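PDB 2OO3: protein involved in catabolism of external DNA from Legionella pneumophila subsp. pneumophila, which probably methylates N6 of adenine 2030 in 23S ribosomal RNA, with S-adenosyl-L-methionine as the methyl donor. Local coordinates for residues Y39-S44 against P100-F105; L162-P167 against L193-Y198; S220-L225 against G239-N244. One frame throughout, in Å; residues are numbered along the deposited sequence.

Contact 1 (Y39-S44 against P100-F105); sequences YLETHS and PGSPYF
E41 and P103 meet with their side chains at about a right angle, where the end of strand 38-41 in the Rossmann-like methyltransferase sheet faces the first turn of helix 102-109. The glutamate chain is extended beyond CG, and chi1 of -77° sets CG beside its own backbone N, which carries the carboxylate across to the helix. There E41 OE2 lies 3.3 Å from P103 CG and also touches P103 CD. Being a proline, P103 has no N-H to offer, so the 3.2 Å approach of E41 OE1 to P103 N is a contact without a bond. S102, just before P103, sets its OG close to both carboxylate oxygens, 2.9 Å from E41 OE2 and 3.0 Å from E41 OE1. From its own strand the carboxylate receives a clear hydrogen bond: Y39 OH donates to E41 OE1 over 2.5 Å, meeting it on the anti side, 19° out of the carboxylate plane. S44 packs next to it, with CB 3.9 Å from P103 CG.

S102 and H43 are both predicted to bind S-adenosyl-L-methionine, so this buried carboxylate would be a second-shell group behind the cofactor pocket. L118 of the adjacent strand packs on E41, S44 and P103. Water 1 ties the two segments together, donating to H43 O at 2.9 Å and lying 2.7 Å from S102 OG.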
loop_
_atom_site.group_PDB
_atom_site.type_symbol
_atom_site.label_atom_id
_atom_site.label_comp_id
_atom_site.label_asym_id
_atom_site.label_seq_id
_atom_site.Cartn_x
_atom_site.Cartn_y
_atom_site.Cartn_z
ATOM N N TYR A 39 -0.809 0.937 -13.679
ATOM C CA TYR A 39 -0.830 0.627 -12.260
ATOM C C TYR A 39 -0.444 -0.844 -12.126
ATOM O O TYR A 39 -1.128 -1.715 -12.647
ATOM C CB TYR A 39 -2.225 0.888 -11.667
ATOM C CG TYR A 39 -2.351 0.423 -10.240
ATOM C CD1 TYR A 39 -1.846 1.212 -9.181
ATOM C CD2 TYR A 39 -2.958 -0.796 -9.926
ATOM C CE1 TYR A 39 -1.948 0.792 -7.861
ATOM C CE2 TYR A 39 -3.078 -1.227 -8.575
ATOM C CZ TYR A 39 -2.561 -0.425 -7.571
ATOM O OH TYR A 39 -2.652 -0.796 -6.248
ATOM N N LEU A 40 0.670 -1.095 -11.452
ATOM C CA LEU A 40 1.182 -2.466 -11.271
ATOM C C LEU A 40 1.222 -2.878 -9.794
ATOM O O LEU A 40 1.869 -2.191 -8.972
ATOM C CB LEU A 40 2.591 -2.583 -11.904
ATOM C CG LEU A 40 3.397 -3.856 -11.621
ATOM C CD1 LEU A 40 2.673 -5.065 -12.218
ATOM C CD2 LEU A 40 4.747 -3.699 -12.237
ATOM N N GLU A 41 0.543 -3.982 -9.455
ATOM C CA GLU A 41 0.696 -4.595 -8.147
ATOM C C GLU A 41 1.440 -5.890 -8.246
ATOM O O GLU A 41 1.067 -6.770 -9.022
ATOM C CB GLU A 41 -0.644 -4.852 -7.460
ATOM C CG GLU A 41 -1.296 -3.633 -6.866
ATOM C CD GLU A 41 -2.615 -3.991 -6.182
ATOM O OE1 GLU A 41 -3.524 -3.141 -6.074
ATOM O OE2 GLU A 41 -2.731 -5.158 -5.769
ATOM N N THR A 42 2.480 -6.032 -7.426
ATOM C CA THR A 42 3.314 -7.246 -7.427
ATOM C C THR A 42 2.682 -8.374 -6.568
ATOM O O THR A 42 2.912 -9.551 -6.808
ATOM C CB THR A 42 4.745 -6.912 -6.872
ATOM O OG1 THR A 42 4.601 -6.150 -5.666
ATOM C CG2 THR A 42 5.569 -6.038 -7.846
ATOM N N HIS A 43 1.901 -8.021 -5.550
ATOM C CA HIS A 43 1.334 -9.016 -4.628
ATOM C C HIS A 43 -0.135 -8.622 -4.384
ATOM O O HIS A 43 -0.455 -8.000 -3.335
ATOM C CB HIS A 43 2.049 -9.009 -3.262
ATOM C CG HIS A 43 3.518 -9.316 -3.291
ATOM N ND1 HIS A 43 4.467 -8.395 -3.677
ATOM C CD2 HIS A 43 4.204 -10.421 -2.904
ATOM C CE1 HIS A 43 5.677 -8.930 -3.560
ATOM N NE2 HIS A 43 5.545 -10.163 -3.104
ATOM N N SER A 44 -1.034 -8.942 -5.315
ATOM C CA SER A 44 -2.412 -8.451 -5.228
ATOM C C SER A 44 -3.344 -9.137 -4.217
ATOM O O SER A 44 -4.366 -8.561 -3.834
ATOM C CB SER A 44 -3.064 -8.476 -6.613
ATOM O OG SER A 44 -2.263 -7.747 -7.510
ATOM N N PRO A 100 -11.791 -4.078 1.725
ATOM C CA PRO A 100 -11.224 -4.178 0.376
ATOM C C PRO A 100 -9.715 -4.383 0.381
ATOM O O PRO A 100 -9.012 -3.904 1.286
ATOM C CB PRO A 100 -11.582 -2.834 -0.275
ATOM C CG PRO A 100 -12.180 -1.973 0.775
ATOM C CD PRO A 100 -12.098 -2.689 2.103
ATOM N N GLY A 101 -9.213 -5.108 -0.606
ATOM C CA GLY A 101 -7.770 -5.206 -0.774
ATOM C C GLY A 101 -7.343 -4.052 -1.656
ATOM O O GLY A 101 -8.199 -3.366 -2.217
ATOM N N SER A 102 -6.035 -3.844 -1.802
ATOM C CA SER A 102 -5.506 -2.774 -2.624
ATOM C C SER A 102 -6.069 -2.739 -4.059
ATOM O O SER A 102 -6.384 -1.646 -4.573
ATOM C CB SER A 102 -3.956 -2.753 -2.580
ATOM O OG SER A 102 -3.440 -3.906 -3.209
ATOM N N PRO A 103 -6.266 -3.905 -4.702
ATOM C CA PRO A 103 -6.864 -3.805 -6.058
ATOM C C PRO A 103 -8.269 -3.163 -6.077
ATOM O O PRO A 103 -8.574 -2.450 -7.009
ATOM C CB PRO A 103 -6.986 -5.286 -6.489
ATOM C CG PRO A 103 -5.956 -5.985 -5.719
ATOM C CD PRO A 103 -6.008 -5.325 -4.355
ATOM N N TYR A 104 -9.083 -3.415 -5.047
ATOM C CA TYR A 104 -10.417 -2.819 -4.934
ATOM C C TYR A 104 -10.338 -1.300 -4.746
ATOM O O TYR A 104 -11.118 -0.555 -5.354
ATOM C CB TYR A 104 -11.216 -3.501 -3.803
ATOM C CG TYR A 104 -12.704 -3.258 -3.891
ATOM C CD1 TYR A 104 -13.546 -4.189 -4.516
ATOM C CD2 TYR A 104 -13.279 -2.125 -3.322
ATOM C CE1 TYR A 104 -14.931 -3.962 -4.637
ATOM C CE2 TYR A 104 -14.687 -1.909 -3.395
ATOM C CZ TYR A 104 -15.483 -2.829 -4.065
ATOM O OH TYR A 104 -16.839 -2.630 -4.148
ATOM N N PHE A 105 -9.381 -0.813 -3.960
ATOM C CA PHE A 105 -9.131 0.643 -3.941
ATOM C C PHE A 105 -8.733 1.191 -5.321
ATOM O O PHE A 105 -9.261 2.242 -5.779
ATOM C CB PHE A 105 -8.064 0.991 -2.876
ATOM C CG PHE A 105 -8.536 0.766 -1.447
ATOM C CD1 PHE A 105 -9.388 1.696 -0.821
ATOM C CD2 PHE A 105 -8.122 -0.343 -0.733
ATOM C CE1 PHE A 105 -9.826 1.490 0.511
ATOM C CE2 PHE A 105 -8.546 -0.551 0.608
ATOM C CZ PHE A 105 -9.404 0.362 1.210
HETATM O O HOH W 1 -1.069 -5.138 -3.515
#

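Contact 2 (L162-P167 against L193-Y198); sequences LIFIDP and LYCVWY
The Y194 ring carries the end of I163 on one face: CD1 sits 3.6 Å above the ring plane, offset toward the rim, in a CH-pi contact. Both side chains run side by side in the same direction, and the tyrosine hydroxyl goes on to F189 O. The indole of W197 is met at its edge by P167 O, 3.5 Å from CZ3, while D166 OD1 approaches CE3 obliquely at 3.4 Å, the carboxylate plane standing 83° from the ring. K19 joins the two residues, forming a salt bridge with D166 OD1 and a cation-pi contact with W197. Chi1 of -173° places the D166 carboxylate carbon opposite the backbone N, on the side of the tryptophan.

These groups hang on two parallel neighbours of the central sheet, strands 161-165 and 193-200, joined through helix 174-188 as a beta-alpha-beta crossover. The axes of segments 162-165 and 193-198 come within 4.8 Å, at 9°. Four backbone hydrogen bonds alternate along them, from I163 N to L193 O, C195 N to I163 O, I165 N to C195 O and W197 N to I165 O. On the face shared by L162, F164, L193 and C195, L162 CD1 touches L193 CD2 at 3.8 Å, and C195 SG lies oblique to the F164 ring, 3.9 Å from CE1. Helix 14-30 covers part of that side. I165 and V196 pack on the other, CG2 against CG2 at 3.8 Å, with helix 174-188 over them. Just past the strand end, D166 is the predicted proton acceptor and cofactor ligand.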
loop_
_atom_site.group_PDB
_atom_site.type_symbol
_atom_site.label_atom_id
_atom_site.label_comp_id
_atom_site.label_asym_id
_atom_site.label_seq_id
_atom_site.Cartn_x
_atom_site.Cartn_y
_atom_site.Cartn_z
ATOM N N LEU A 162 2.446 3.803 -11.482
ATOM C CA LEU A 162 2.466 3.581 -10.034
ATOM C C LEU A 162 2.691 2.076 -9.771
ATOM O O LEU A 162 1.930 1.209 -10.235
ATOM C CB LEU A 162 1.168 4.079 -9.412
ATOM C CG LEU A 162 0.947 3.679 -7.944
ATOM C CD1 LEU A 162 2.133 4.124 -7.069
ATOM C CD2 LEU A 162 -0.395 4.244 -7.453
ATOM N N ILE A 163 3.781 1.759 -9.076
ATOM C CA ILE A 163 4.138 0.373 -8.808
ATOM C C ILE A 163 3.970 0.196 -7.294
ATOM O O ILE A 163 4.673 0.822 -6.509
ATOM C CB ILE A 163 5.578 0.053 -9.286
ATOM C CG1 ILE A 163 5.739 0.301 -10.817
ATOM C CG2 ILE A 163 5.888 -1.406 -9.055
ATOM C CD1 ILE A 163 6.350 1.688 -11.178
ATOM N N PHE A 164 2.998 -0.612 -6.911
ATOM C CA PHE A 164 2.605 -0.772 -5.512
ATOM C C PHE A 164 2.979 -2.168 -5.096
ATOM O O PHE A 164 2.431 -3.140 -5.597
ATOM C CB PHE A 164 1.081 -0.540 -5.329
ATOM C CG PHE A 164 0.631 -0.491 -3.894
ATOM C CD1 PHE A 164 0.912 0.636 -3.077
ATOM C CD2 PHE A 164 -0.095 -1.539 -3.358
ATOM C CE1 PHE A 164 0.478 0.672 -1.732
ATOM C CE2 PHE A 164 -0.521 -1.516 -2.008
ATOM C CZ PHE A 164 -0.240 -0.411 -1.203
ATOM N N ILE A 165 3.947 -2.242 -4.181
ATOM C CA ILE A 165 4.582 -3.498 -3.785
ATOM C C ILE A 165 4.282 -3.851 -2.342
ATOM O O ILE A 165 4.737 -3.162 -1.420
ATOM C CB ILE A 165 6.113 -3.383 -4.009
ATOM C CG1 ILE A 165 6.378 -3.011 -5.481
ATOM C CG2 ILE A 165 6.791 -4.699 -3.659
ATOM C CD1 ILE A 165 7.750 -2.478 -5.782
ATOM N N ASP A 166 3.508 -4.920 -2.142
ATOM C CA ASP A 166 3.067 -5.300 -0.800
ATOM C C ASP A 166 3.478 -6.734 -0.440
ATOM O O ASP A 166 2.632 -7.606 -0.340
ATOM C CB ASP A 166 1.550 -5.086 -0.690
ATOM C CG ASP A 166 1.011 -5.289 0.718
ATOM O OD1 ASP A 166 1.801 -5.239 1.717
ATOM O OD2 ASP A 166 -0.224 -5.509 0.805
ATOM N N PRO A 167 4.786 -6.976 -0.203
ATOM C CA PRO A 167 5.233 -8.357 0.080
ATOM C C PRO A 167 4.777 -8.842 1.435
ATOM O O PRO A 167 4.500 -8.012 2.305
ATOM C CB PRO A 167 6.778 -8.258 0.058
ATOM C CG PRO A 167 7.087 -6.868 -0.515
ATOM C CD PRO A 167 5.907 -6.017 -0.168
ATOM N N LEU A 193 6.604 5.936 -10.053
ATOM C CA LEU A 193 6.326 6.147 -8.624
ATOM C C LEU A 193 6.309 4.753 -8.012
ATOM O O LEU A 193 5.438 3.946 -8.359
ATOM C CB LEU A 193 4.980 6.857 -8.436
ATOM C CG LEU A 193 4.772 7.578 -7.085
ATOM C CD1 LEU A 193 3.478 8.369 -7.084
ATOM C CD2 LEU A 193 4.798 6.622 -5.910
ATOM N N TYR A 194 7.316 4.444 -7.196
ATOM C CA TYR A 194 7.437 3.145 -6.525
ATOM C C TYR A 194 7.021 3.269 -5.043
ATOM O O TYR A 194 7.478 4.166 -4.342
ATOM C CB TYR A 194 8.890 2.627 -6.617
ATOM C CG TYR A 194 9.346 2.393 -8.059
ATOM C CD1 TYR A 194 9.213 1.139 -8.664
ATOM C CD2 TYR A 194 9.889 3.434 -8.829
ATOM C CE1 TYR A 194 9.620 0.923 -9.990
ATOM C CE2 TYR A 194 10.306 3.211 -10.183
ATOM C CZ TYR A 194 10.158 1.958 -10.736
ATOM O OH TYR A 194 10.551 1.733 -12.051
ATOM N N CYS A 195 6.136 2.391 -4.590
ATOM C CA CYS A 195 5.695 2.400 -3.210
ATOM C C CYS A 195 5.797 0.981 -2.661
ATOM O O CYS A 195 5.069 0.085 -3.086
ATOM C CB CYS A 195 4.249 2.869 -3.120
ATOM S SG CYS A 195 3.640 2.952 -1.440
ATOM N N VAL A 196 6.689 0.769 -1.704
ATOM C CA VAL A 196 6.837 -0.578 -1.120
ATOM C C VAL A 196 6.537 -0.520 0.386
ATOM O O VAL A 196 7.058 0.352 1.100
ATOM C CB VAL A 196 8.235 -1.185 -1.419
ATOM C CG1 VAL A 196 9.356 -0.288 -0.907
ATOM C CG2 VAL A 196 8.381 -2.636 -0.865
ATOM N N TRP A 197 5.656 -1.419 0.826
ATOM C CA TRP A 197 5.316 -1.596 2.232
ATOM C C TRP A 197 6.349 -2.542 2.857
ATOM O O TRP A 197 6.770 -3.536 2.219
ATOM C CB TRP A 197 3.898 -2.212 2.352
ATOM C CG TRP A 197 3.508 -2.471 3.792
ATOM C CD1 TRP A 197 3.021 -1.545 4.707
ATOM C CD2 TRP A 197 3.672 -3.702 4.505
ATOM N NE1 TRP A 197 2.857 -2.153 5.936
ATOM C CE2 TRP A 197 3.240 -3.476 5.837
ATOM C CE3 TRP A 197 4.172 -4.970 4.153
ATOM C CZ2 TRP A 197 3.286 -4.473 6.814
ATOM C CZ3 TRP A 197 4.177 -5.976 5.110
ATOM C CH2 TRP A 197 3.720 -5.727 6.427
ATOM N N TYR A 198 6.691 -2.304 4.130
ATOM C CA TYR A 198 7.555 -3.227 4.873
ATOM C C TYR A 198 7.142 -3.272 6.343
ATOM O O TYR A 198 6.606 -2.274 6.868
ATOM C CB TYR A 198 9.020 -2.796 4.739
ATOM C CG TYR A 198 9.317 -1.416 5.288
ATOM C CD1 TYR A 198 9.696 -1.238 6.616
ATOM C CD2 TYR A 198 9.236 -0.278 4.463
ATOM C CE1 TYR A 198 9.984 0.045 7.126
ATOM C CE2 TYR A 198 9.525 0.978 4.945
ATOM C CZ TYR A 198 9.890 1.138 6.276
ATOM O OH TYR A 198 10.163 2.399 6.733
#

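Contact 3 (S220-L225 against G239-N244); sequences SVRIEL and GLWIIN
W241 turns CG away from its backbone N (chi1 -173°), which lays the indole across to the opposite strand, and R222, with a similar first torsion (chi1 152°), bends at chi3, while its CB and CD run obliquely past CE3 and CZ3 of the six-membered ring. The strands, 220-226 and 237-243, form a beta hairpin in the antiparallel part of the mixed sheet, next to strand 193-200. R222 CB comes obliquely to W241 CE3 at 3.8 Å, and guanidinium and indole planes lie 22° apart. S220 meets the pyrrole side, its CB 3.7 Å from W241 NE1. The same face of the sheet carries E224, whose OE2 forms a salt bridge with R222 NH1 at 2.9 Å; the donor stands above the carboxylate plane yet within the plane of the guanidinium. E274 forms a second salt bridge, with R222 NH2, and Y198 OH hydrogen-bonds to E224 OE2, so this buried pair is also held by the strands flanking the hairpin. L210 of helix 203-216 packs against R222, E224 and W241.

Two hydrogen-bonded pairs, V221 with I242 and I223 with L240, give four backbone bonds between the strands. Their side chains fill the other face: V221 CG1 rests 4.0 Å from I242 CB, the two pointing the same way, while I223 meets L240 CD1 to CD1 at 3.9 Å. Helices 14-30 and 249-263 cover them. At the non-hydrogen-bonded pair of E224 with G239 the backbones draw close, and E224 CG lies 4.0 Å from G239 CA.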
loop_
_atom_site.group_PDB
_atom_site.type_symbol
_atom_site.label_atom_id
_atom_site.label_comp_id
_atom_site.label_asym_id
_atom_site.label_seq_id
_atom_site.Cartn_x
_atom_site.Cartn_y
_atom_site.Cartn_z
ATOM N N SER A 220 13.159 10.360 -2.310
ATOM C CA SER A 220 12.463 9.286 -1.596
ATOM C C SER A 220 11.836 9.833 -0.318
ATOM O O SER A 220 12.272 10.874 0.210
ATOM C CB SER A 220 13.486 8.201 -1.232
ATOM O OG SER A 220 14.419 8.714 -0.279
ATOM N N VAL A 221 10.797 9.167 0.166
ATOM C CA VAL A 221 10.298 9.439 1.498
ATOM C C VAL A 221 10.034 8.102 2.178
ATOM O O VAL A 221 9.596 7.119 1.532
ATOM C CB VAL A 221 9.083 10.437 1.517
ATOM C CG1 VAL A 221 7.841 9.857 0.796
ATOM C CG2 VAL A 221 8.706 10.794 2.943
ATOM N N ARG A 222 10.359 8.046 3.463
ATOM C CA ARG A 222 10.085 6.874 4.262
ATOM C C ARG A 222 9.084 7.296 5.318
ATOM O O ARG A 222 9.273 8.342 5.943
ATOM C CB ARG A 222 11.386 6.395 4.916
ATOM C CG ARG A 222 11.126 5.683 6.221
ATOM C CD ARG A 222 12.253 4.803 6.635
ATOM N NE ARG A 222 13.358 5.502 7.251
ATOM C CZ ARG A 222 13.901 5.159 8.433
ATOM N NH1 ARG A 222 13.429 4.143 9.164
ATOM N NH2 ARG A 222 14.934 5.843 8.892
ATOM N N ILE A 223 7.992 6.543 5.473
ATOM C CA ILE A 223 7.031 6.804 6.528
ATOM C C ILE A 223 6.884 5.544 7.395
ATOM O O ILE A 223 6.971 4.414 6.889
ATOM C CB ILE A 223 5.684 7.282 5.946
ATOM C CG1 ILE A 223 5.016 6.157 5.145
ATOM C CG2 ILE A 223 5.922 8.536 5.062
ATOM C CD1 ILE A 223 3.538 6.465 4.727
ATOM N N GLU A 224 6.741 5.718 8.710
ATOM C CA GLU A 224 6.586 4.557 9.581
ATOM C C GLU A 224 5.584 4.888 10.661
ATOM O O GLU A 224 5.418 6.044 11.010
ATOM C CB GLU A 224 7.915 4.120 10.220
ATOM C CG GLU A 224 8.945 3.657 9.218
ATOM C CD GLU A 224 10.186 3.026 9.857
ATOM O OE1 GLU A 224 10.293 3.038 11.114
ATOM O OE2 GLU A 224 11.044 2.545 9.094
ATOM N N LEU A 225 4.923 3.854 11.155
ATOM C CA LEU A 225 3.919 3.947 12.200
ATOM C C LEU A 225 4.285 2.855 13.190
ATOM O O LEU A 225 4.414 1.695 12.814
ATOM C CB LEU A 225 2.531 3.681 11.583
ATOM C CG LEU A 225 1.288 3.662 12.471
ATOM C CD1 LEU A 225 1.043 5.010 13.123
ATOM C CD2 LEU A 225 0.050 3.256 11.664
ATOM N N GLY A 239 6.083 0.304 7.774
ATOM C CA GLY A 239 6.385 1.537 7.046
ATOM C C GLY A 239 6.157 1.420 5.574
ATOM O O GLY A 239 5.833 0.323 5.073
ATOM N N LEU A 240 6.274 2.550 4.882
ATOM C CA LEU A 240 6.344 2.526 3.400
ATOM C C LEU A 240 7.489 3.403 2.904
ATOM O O LEU A 240 7.800 4.436 3.495
ATOM C CB LEU A 240 5.000 2.904 2.730
ATOM C CG LEU A 240 3.807 1.996 3.105
ATOM C CD1 LEU A 240 2.906 2.657 4.164
ATOM C CD2 LEU A 240 2.977 1.665 1.885
ATOM N N TRP A 241 8.138 2.933 1.847
ATOM C CA TRP A 241 9.224 3.637 1.204
ATOM C C TRP A 241 8.725 4.032 -0.182
ATOM O O TRP A 241 8.280 3.172 -0.946
ATOM C CB TRP A 241 10.459 2.728 1.107
ATOM C CG TRP A 241 11.651 3.497 0.583
ATOM C CD1 TRP A 241 11.864 3.912 -0.697
ATOM C CD2 TRP A 241 12.756 3.962 1.347
ATOM N NE1 TRP A 241 13.052 4.604 -0.789
ATOM C CE2 TRP A 241 13.615 4.654 0.460
ATOM C CE3 TRP A 241 13.111 3.864 2.707
ATOM C CZ2 TRP A 241 14.818 5.254 0.886
ATOM C CZ3 TRP A 241 14.331 4.464 3.133
ATOM C CH2 TRP A 241 15.145 5.160 2.223
ATOM N N ILE A 242 8.756 5.329 -0.485
ATOM C CA ILE A 242 8.213 5.821 -1.750
ATOM C C ILE A 242 9.312 6.529 -2.511
ATOM O O ILE A 242 9.991 7.393 -1.955
ATOM C CB ILE A 242 6.964 6.766 -1.547
ATOM C CG1 ILE A 242 5.837 6.000 -0.831
ATOM C CG2 ILE A 242 6.459 7.273 -2.903
ATOM C CD1 ILE A 242 4.799 6.834 -0.169
ATOM N N ILE A 243 9.528 6.092 -3.743
ATOM C CA ILE A 243 10.429 6.762 -4.677
ATOM C C ILE A 243 9.600 7.618 -5.626
ATOM O O ILE A 243 8.581 7.167 -6.162
ATOM C CB ILE A 243 11.234 5.752 -5.490
ATOM C CG1 ILE A 243 12.064 4.866 -4.533
ATOM C CG2 ILE A 243 12.161 6.468 -6.527
ATOM C CD1 ILE A 243 12.726 3.613 -5.210
ATOM N N ASN A 244 10.047 8.854 -5.807
ATOM C CA ASN A 244 9.337 9.871 -6.574
ATOM C C ASN A 244 7.990 10.229 -5.955
ATOM O O ASN A 244 6.963 10.234 -6.637
ATOM C CB ASN A 244 9.241 9.424 -8.036
ATOM C CG ASN A 244 10.628 9.350 -8.689
ATOM O OD1 ASN A 244 11.504 10.186 -8.409
ATOM N ND2 ASN A 244 10.837 8.355 -9.538
#

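All three contacts are buried and reach one mixed sheet. Contact 1 joins the end of a strand to a helix start and is mostly polar, with a carboxylate, hydroxyls and a water beside the predicted cofactor site. Contact 2 reaches it too, through D166. Contacts 2 and 3 are strand pairs tied by regular backbone bonds, parallel in the first and antiparallel in the second. Strands 38-41 and 161-165 are neighbours, and L40 O probably accepts a hydrogen bond from F164 N. Strands 193-200 and 237-243 likewise link contacts 2 and 3. Contacts 1 and 3 do not touch, their centres about 18 Å apart; contact 3 lies farthest from the chain centre and holds no predicted site residue.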